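Side-chain contacts in short chain dehydrogenase (Leptospira borgpetersenii serovar Hardjo-bovis, PDB 6UH2), which binds NAD+ and, as a member of the short-chain dehydrogenase/reductase family, probably interconverts alcohol and carbonyl groups of its substrate: residues Leu22-Gly27 with Glu79-Leu84; Ile67-Asp70 with Lys75-Lys78. All coordinates share one frame; numbering follows the deposited sequence.

Contact 1: residues Leu22-Gly27 with Glu79-Leu84; sequences LVLITG and EIFLSL. With NAD (nicotinamide-adenine-dinucleotide), chain D.
L24 of strand 22-26 meets F81 and L84 of helix 74-86 in the space between the parallel sheet and a helix laid against one of its faces. The layering is that of a Rossmann fold: strand 22-26 is the first strand of the dinucleotide-binding unit and lies between strands 46-51 and 93-96. Strand and helix stand well apart, with 10.4 Å from L24 CA to L84 CA, and long apolar side chains have to bridge the gap. L24 contributes by far the largest buried surface. Its CB already points at the helix; CG lies anti to the backbone N and beside the carbonyl carbon, and the second torsion (chi2 61°) then presents CD2 as the touching methyl. L24 CD2 arrives obliquely at the far end of the F81 ring, 3.7 Å from F81 CZ. F81 does not start out aimed at the strand; the length of the side chain brings the end of its ring there, with chi1 turned to an unusual -94°. The F81 side chain also packs on L128 and T132 of helix 111-139, so the ring joins two helices to the strand. L84, one helical turn further on, does point at the strand, and its CD1 comes within a looser 4.4 Å of L24 CD2. I48 touches both leucines from strand 46-51, while P91 adds to the surroundings of L24 and K89 to those of L84. The contact is thus wholly apolar and buried. At the end of the strand the chain turns toward the cofactor: G27, with a positive phi of 63°, leads into a sequence that fits the GxGxxG-like cofactor motif of Rossmann folds (G28, G30, G33), and G27 CA lies 3.5 Å from O4B of NAD.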
loop_
_atom_site.group_PDB
_atom_site.type_symbol
_atom_site.label_atom_id
_atom_site.label_comp_id
_atom_site.label_asym_id
_atom_site.label_seq_id
_atom_site.Cartn_x
_atom_site.Cartn_y
_atom_site.Cartn_z
ATOM N N LEU B 22 12.415 3.290 17.031
ATOM C CA LEU B 22 11.972 2.376 18.076
ATOM C C LEU B 22 10.534 1.978 17.768
ATOM O O LEU B 22 9.663 2.841 17.656
ATOM C CB LEU B 22 12.083 3.031 19.455
ATOM C CG LEU B 22 11.542 2.195 20.624
ATOM C CD1 LEU B 22 12.244 0.860 20.685
ATOM C CD2 LEU B 22 11.741 2.933 21.930
ATOM N N VAL B 23 10.297 0.679 17.594
ATOM C CA VAL B 23 9.002 0.153 17.172
ATOM C C VAL B 23 8.372 -0.575 18.352
ATOM O O VAL B 23 8.970 -1.507 18.908
ATOM C CB VAL B 23 9.142 -0.794 15.974
ATOM C CG1 VAL B 23 7.757 -1.264 15.498
ATOM C CG2 VAL B 23 9.924 -0.130 14.845
ATOM N N LEU B 24 7.166 -0.161 18.719
ATOM C CA LEU B 24 6.361 -0.826 19.736
ATOM C C LEU B 24 5.295 -1.658 19.032
ATOM O O LEU B 24 4.434 -1.104 18.343
ATOM C CB LEU B 24 5.718 0.216 20.655
ATOM C CG LEU B 24 4.855 -0.260 21.813
ATOM C CD1 LEU B 24 5.715 -1.100 22.723
ATOM C CD2 LEU B 24 4.243 0.937 22.588
ATOM N N ILE B 25 5.332 -2.979 19.210
ATOM C CA ILE B 25 4.434 -3.899 18.510
ATOM C C ILE B 25 3.655 -4.702 19.542
ATOM O O ILE B 25 4.244 -5.491 20.289
ATOM C CB ILE B 25 5.195 -4.855 17.576
ATOM C CG1 ILE B 25 6.281 -4.114 16.791
ATOM C CG2 ILE B 25 4.214 -5.559 16.637
ATOM C CD1 ILE B 25 7.131 -5.012 15.892
ATOM N N THR B 26 2.338 -4.516 19.580
ATOM C CA THR B 26 1.501 -5.365 20.412
ATOM C C THR B 26 1.282 -6.686 19.685
ATOM O O THR B 26 1.288 -6.744 18.452
ATOM C CB THR B 26 0.148 -4.709 20.716
ATOM O OG1 THR B 26 -0.645 -4.680 19.521
ATOM C CG2 THR B 26 0.337 -3.293 21.235
ATOM N N GLY B 27 1.110 -7.755 20.460
ATOM C CA GLY B 27 0.941 -9.058 19.849
ATOM C C GLY B 27 2.141 -9.527 19.058
ATOM O O GLY B 27 1.991 -10.347 18.152
ATOM N N GLU B 79 1.335 2.063 33.419
ATOM C CA GLU B 79 2.624 1.925 34.086
ATOM C C GLU B 79 3.739 1.645 33.082
ATOM O O GLU B 79 4.861 2.143 33.233
ATOM C CB GLU B 79 2.547 0.822 35.139
ATOM N N ILE B 80 3.450 0.864 32.042
ATOM C CA ILE B 80 4.449 0.620 31.003
ATOM C C ILE B 80 4.821 1.920 30.300
ATOM O O ILE B 80 6.003 2.200 30.064
ATOM C CB ILE B 80 3.937 -0.438 30.008
ATOM C CG1 ILE B 80 4.002 -1.822 30.644
ATOM C CG2 ILE B 80 4.753 -0.423 28.716
ATOM C CD1 ILE B 80 3.283 -2.859 29.827
ATOM N N PHE B 81 3.825 2.747 29.968
ATOM C CA PHE B 81 4.138 3.977 29.248
ATOM C C PHE B 81 4.901 4.961 30.116
ATOM O O PHE B 81 5.745 5.706 29.605
ATOM C CB PHE B 81 2.871 4.592 28.667
ATOM C CG PHE B 81 2.644 4.172 27.257
ATOM C CD1 PHE B 81 2.212 2.886 26.978
ATOM C CD2 PHE B 81 2.951 5.018 26.209
ATOM C CE1 PHE B 81 2.044 2.462 25.682
ATOM C CE2 PHE B 81 2.798 4.602 24.904
ATOM C CZ PHE B 81 2.341 3.322 24.635
ATOM N N LEU B 82 4.648 4.964 31.422
ATOM C CA LEU B 82 5.466 5.769 32.322
ATOM C C LEU B 82 6.912 5.295 32.302
ATOM O O LEU B 82 7.845 6.107 32.229
ATOM C CB LEU B 82 4.897 5.700 33.736
ATOM C CG LEU B 82 5.726 6.362 34.834
ATOM C CD1 LEU B 82 5.908 7.831 34.505
ATOM C CD2 LEU B 82 5.054 6.180 36.184
ATOM N N SER B 83 7.114 3.979 32.360
ATOM C CA SER B 83 8.464 3.430 32.331
ATOM C C SER B 83 9.161 3.716 31.001
ATOM O O SER B 83 10.364 4.007 30.977
ATOM C CB SER B 83 8.406 1.930 32.608
ATOM O OG SER B 83 9.675 1.337 32.445
ATOM N N LEU B 84 8.430 3.632 29.884
ATOM C CA LEU B 84 9.026 3.931 28.585
ATOM C C LEU B 84 9.505 5.372 28.523
ATOM O O LEU B 84 10.602 5.650 28.023
ATOM C CB LEU B 84 8.026 3.663 27.461
ATOM C CG LEU B 84 7.623 2.202 27.233
ATOM C CD1 LEU B 84 6.573 2.097 26.153
ATOM C CD2 LEU B 84 8.843 1.373 26.872
HETATM P PA NAD D . -1.704 -14.895 16.464
HETATM O O1A NAD D . -2.906 -15.560 17.180
HETATM O O2A NAD D . -0.564 -15.760 15.922
HETATM O O5B NAD D . -1.049 -13.717 17.395
HETATM C C5B NAD D . -1.813 -12.787 18.139
HETATM C C4B NAD D . -0.880 -12.350 19.236
HETATM O O4B NAD D . -1.662 -11.357 20.000
HETATM C C3B NAD D . -0.497 -13.481 20.204
HETATM O O3B NAD D . 0.928 -13.471 20.460
HETATM C C2B NAD D . -1.238 -13.094 21.491
HETATM O O2B NAD D . -0.540 -13.524 22.669
HETATM C C1B NAD D . -1.372 -11.559 21.360
HETATM N N9A NAD D . -2.421 -11.140 22.284
HETATM C C8A NAD D . -3.628 -11.776 22.573
HETATM N N7A NAD D . -4.287 -11.143 23.506
HETATM C C5A NAD D . -3.482 -10.063 23.867
HETATM C C6A NAD D . -3.617 -9.050 24.810
HETATM N N6A NAD D . -4.698 -8.946 25.608
HETATM N N1A NAD D . -2.637 -8.137 24.901
HETATM C C2A NAD D . -1.560 -8.224 24.118
HETATM N N3A NAD D . -1.337 -9.166 23.198
HETATM C C4A NAD D . -2.330 -10.065 23.109
HETATM O O3 NAD D . -2.251 -13.957 15.263
HETATM P PN NAD D . -1.666 -13.562 13.813
HETATM O O1N NAD D . -2.223 -14.507 12.718
HETATM O O2N NAD D . -0.175 -13.256 13.989
HETATM O O5D NAD D . -2.574 -12.158 13.657
HETATM C C5D NAD D . -1.956 -10.917 13.922
HETATM C C4D NAD D . -2.947 -9.839 13.489
HETATM O O4D NAD D . -3.386 -10.038 12.086
HETATM C C3D NAD D . -4.239 -9.954 14.298
HETATM O O3D NAD D . -4.817 -8.660 14.509
HETATM C C2D NAD D . -5.231 -10.743 13.390
HETATM O O2D NAD D . -6.594 -10.434 13.633
HETATM C C1D NAD D . -4.777 -10.198 12.006
HETATM N N1N NAD D . -5.048 -11.136 10.859
HETATM C C2N NAD D . -4.568 -12.410 10.859
HETATM C C3N NAD D . -4.844 -13.225 9.790
HETATM C C7N NAD D . -4.319 -14.620 9.802
HETATM O O7N NAD D . -4.721 -15.394 8.947
HETATM N N7N NAD D . -3.417 -14.963 10.749
HETATM C C4N NAD D . -5.609 -12.716 8.726
HETATM C C5N NAD D . -6.081 -11.437 8.758
HETATM C C6N NAD D . -5.781 -10.635 9.856
#

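Contact 2: residues Ile67-Asp70 with Lys75-Lys78; sequences IQAD and KEIK. With NAD (nicotinamide-adenine-dinucleotide), chain D.
The carboxylate of E76 meets the backbone of A69 and D70. One face of the E76 group is turned obliquely to D70: both N and CB of D70 lie on that side of its plane. D70 N donates to E76 OE2 at 2.9 Å, bending to 145° at the hydrogen. The donor comes in from above the carboxylate, 38° out of its plane. D70 CB sits 3.7 Å from E76 OE1, and A69 CA adjoins E76 OE2 at 3.5 Å. E76 gets there because its CG is anti to the carbonyl carbon and the chain runs extended beyond it, from the first turns of helix 74-86 back to A69 and D70. The D70 carboxylate, with CG anti to the backbone N (chi1 175°), divides its two oxygens. D70 OD1 accepts a hydrogen bond from the adenine amino group N6A of NAD at 3.0 Å and also bonds T72 OG1, which would help to fix its rotation. Such an aspartate, following the third strand, is the adenine-recognising element of the Rossmann fold in many short-chain dehydrogenases. D70 OD2 takes a hydrogen from a water 2.7 Å away, and the same water donates to E76 OE1. The bridge probably eases the repulsion between two acidic groups whose nearest oxygens, D70 OD2 and E76 OE1, are 4.6 Å apart. I77 approaches from the next position on the helix, its CD1 resting 4.0 Å from D70 O; I77 also packs on L127, L128 and Y131 of helix 111-139.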
loop_
_atom_site.group_PDB
_atom_site.type_symbol
_atom_site.label_atom_id
_atom_site.label_comp_id
_atom_site.label_asym_id
_atom_site.label_seq_id
_atom_site.Cartn_x
_atom_site.Cartn_y
_atom_site.Cartn_z
ATOM N N ILE B 67 8.018 -7.107 26.773
ATOM C CA ILE B 67 7.320 -6.708 27.986
ATOM C C ILE B 67 6.064 -7.555 28.096
ATOM O O ILE B 67 5.176 -7.481 27.239
ATOM C CB ILE B 67 6.992 -5.209 27.985
ATOM C CG1 ILE B 67 8.290 -4.398 27.875
ATOM C CG2 ILE B 67 6.208 -4.847 29.235
ATOM C CD1 ILE B 67 8.067 -2.920 27.649
ATOM N N GLN B 68 5.990 -8.372 29.140
ATOM C CA GLN B 68 4.782 -9.154 29.379
ATOM C C GLN B 68 3.647 -8.207 29.762
ATOM O O GLN B 68 3.697 -7.556 30.812
ATOM C CB GLN B 68 5.050 -10.183 30.471
ATOM C CG GLN B 68 3.854 -11.058 30.829
ATOM C CD GLN B 68 4.189 -12.020 31.964
ATOM O OE1 GLN B 68 5.353 -12.318 32.207
ATOM N NE2 GLN B 68 3.170 -12.490 32.671
ATOM N N ALA B 69 2.619 -8.121 28.917
ATOM C CA ALA B 69 1.605 -7.096 29.102
ATOM C C ALA B 69 0.293 -7.526 28.473
ATOM O O ALA B 69 0.264 -8.283 27.500
ATOM C CB ALA B 69 2.034 -5.759 28.492
ATOM N N ASP B 70 -0.791 -6.994 29.032
ATOM C CA ASP B 70 -2.153 -7.236 28.580
ATOM C C ASP B 70 -2.725 -5.892 28.153
ATOM O O ASP B 70 -2.980 -5.029 29.003
ATOM C CB ASP B 70 -2.964 -7.875 29.705
ATOM C CG ASP B 70 -4.438 -8.049 29.361
ATOM O OD1 ASP B 70 -4.897 -7.605 28.285
ATOM O OD2 ASP B 70 -5.140 -8.644 30.198
ATOM N N LYS B 75 -4.361 -0.120 33.661
ATOM C CA LYS B 75 -3.347 0.119 34.685
ATOM C C LYS B 75 -1.987 -0.412 34.241
ATOM O O LYS B 75 -0.959 0.261 34.419
ATOM C CB LYS B 75 -3.771 -0.510 36.016
ATOM C CG LYS B 75 -2.904 -0.077 37.201
ATOM C CD LYS B 75 -3.212 -0.894 38.448
ATOM C CE LYS B 75 -2.217 -0.599 39.577
ATOM N NZ LYS B 75 -0.805 -0.865 39.160
ATOM N N GLU B 76 -1.966 -1.615 33.654
ATOM C CA GLU B 76 -0.732 -2.189 33.120
ATOM C C GLU B 76 -0.120 -1.297 32.049
ATOM O O GLU B 76 1.084 -1.019 32.068
ATOM C CB GLU B 76 -1.003 -3.568 32.523
ATOM C CG GLU B 76 -1.032 -4.720 33.498
ATOM C CD GLU B 76 -1.145 -6.051 32.772
ATOM O OE1 GLU B 76 -2.042 -6.859 33.110
ATOM O OE2 GLU B 76 -0.345 -6.279 31.841
ATOM N N ILE B 77 -0.931 -0.871 31.082
ATOM C CA ILE B 77 -0.414 -0.065 29.983
ATOM C C ILE B 77 0.081 1.280 30.496
ATOM O O ILE B 77 1.139 1.772 30.081
ATOM C CB ILE B 77 -1.493 0.100 28.901
ATOM C CG1 ILE B 77 -1.839 -1.260 28.270
ATOM C CG2 ILE B 77 -1.071 1.152 27.870
ATOM C CD1 ILE B 77 -0.637 -2.078 27.807
ATOM N N LYS B 78 -0.675 1.896 31.406
ATOM C CA LYS B 78 -0.273 3.175 31.971
ATOM C C LYS B 78 1.110 3.089 32.599
ATOM O O LYS B 78 1.977 3.933 32.345
ATOM C CB LYS B 78 -1.298 3.627 33.011
ATOM C CG LYS B 78 -0.885 4.889 33.746
ATOM C CD LYS B 78 -1.955 5.317 34.759
ATOM C CE LYS B 78 -1.550 6.595 35.489
ATOM N NZ LYS B 78 -2.479 7.731 35.201
HETATM P PA NAD D . -1.704 -14.895 16.464
HETATM O O1A NAD D . -2.906 -15.560 17.180
HETATM O O2A NAD D . -0.564 -15.760 15.922
HETATM O O5B NAD D . -1.049 -13.717 17.395
HETATM C C5B NAD D . -1.813 -12.787 18.139
HETATM C C4B NAD D . -0.880 -12.350 19.236
HETATM O O4B NAD D . -1.662 -11.357 20.000
HETATM C C3B NAD D . -0.497 -13.481 20.204
HETATM O O3B NAD D . 0.928 -13.471 20.460
HETATM C C2B NAD D . -1.238 -13.094 21.491
HETATM O O2B NAD D . -0.540 -13.524 22.669
HETATM C C1B NAD D . -1.372 -11.559 21.360
HETATM N N9A NAD D . -2.421 -11.140 22.284
HETATM C C8A NAD D . -3.628 -11.776 22.573
HETATM N N7A NAD D . -4.287 -11.143 23.506
HETATM C C5A NAD D . -3.482 -10.063 23.867
HETATM C C6A NAD D . -3.617 -9.050 24.810
HETATM N N6A NAD D . -4.698 -8.946 25.608
HETATM N N1A NAD D . -2.637 -8.137 24.901
HETATM C C2A NAD D . -1.560 -8.224 24.118
HETATM N N3A NAD D . -1.337 -9.166 23.198
HETATM C C4A NAD D . -2.330 -10.065 23.109
HETATM O O3 NAD D . -2.251 -13.957 15.263
HETATM P PN NAD D . -1.666 -13.562 13.813
HETATM O O1N NAD D . -2.223 -14.507 12.718
HETATM O O2N NAD D . -0.175 -13.256 13.989
HETATM O O5D NAD D . -2.574 -12.158 13.657
HETATM C C5D NAD D . -1.956 -10.917 13.922
HETATM C C4D NAD D . -2.947 -9.839 13.489
HETATM O O4D NAD D . -3.386 -10.038 12.086
HETATM C C3D NAD D . -4.239 -9.954 14.298
HETATM O O3D NAD D . -4.817 -8.660 14.509
HETATM C C2D NAD D . -5.231 -10.743 13.390
HETATM O O2D NAD D . -6.594 -10.434 13.633
HETATM C C1D NAD D . -4.777 -10.198 12.006
HETATM N N1N NAD D . -5.048 -11.136 10.859
HETATM C C2N NAD D . -4.568 -12.410 10.859
HETATM C C3N NAD D . -4.844 -13.225 9.790
HETATM C C7N NAD D . -4.319 -14.620 9.802
HETATM O O7N NAD D . -4.721 -15.394 8.947
HETATM N N7N NAD D . -3.417 -14.963 10.749
HETATM C C4N NAD D . -5.609 -12.716 8.726
HETATM C C5N NAD D . -6.081 -11.437 8.758
HETATM C C6N NAD D . -5.781 -10.635 9.856
HETATM O O HOH W 1 -4.113 -8.418 32.650
#

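Overall arrangement
Both contacts set helix 74-86 against the same parallel sheet, and contact 2 is nested within the chain loop that contact 1 closes. Their centres are about 8 Å apart, and I80 joins them, its CD1 packing on A69 CB and I67 CG2. The chemistry changes along the helix. Contact 1, on an inner strand, is fully buried and made of hydrocarbon alone. Contact 2, at the helix's beginning and where the chain leaves strand 64-68, outermost within this chain, is partly exposed and relies on carboxylates, a backbone amide and a water. Each also reaches NAD: contact 1 through a close approach to the adenosine ribose, contact 2 by hydrogen bonding to adenine.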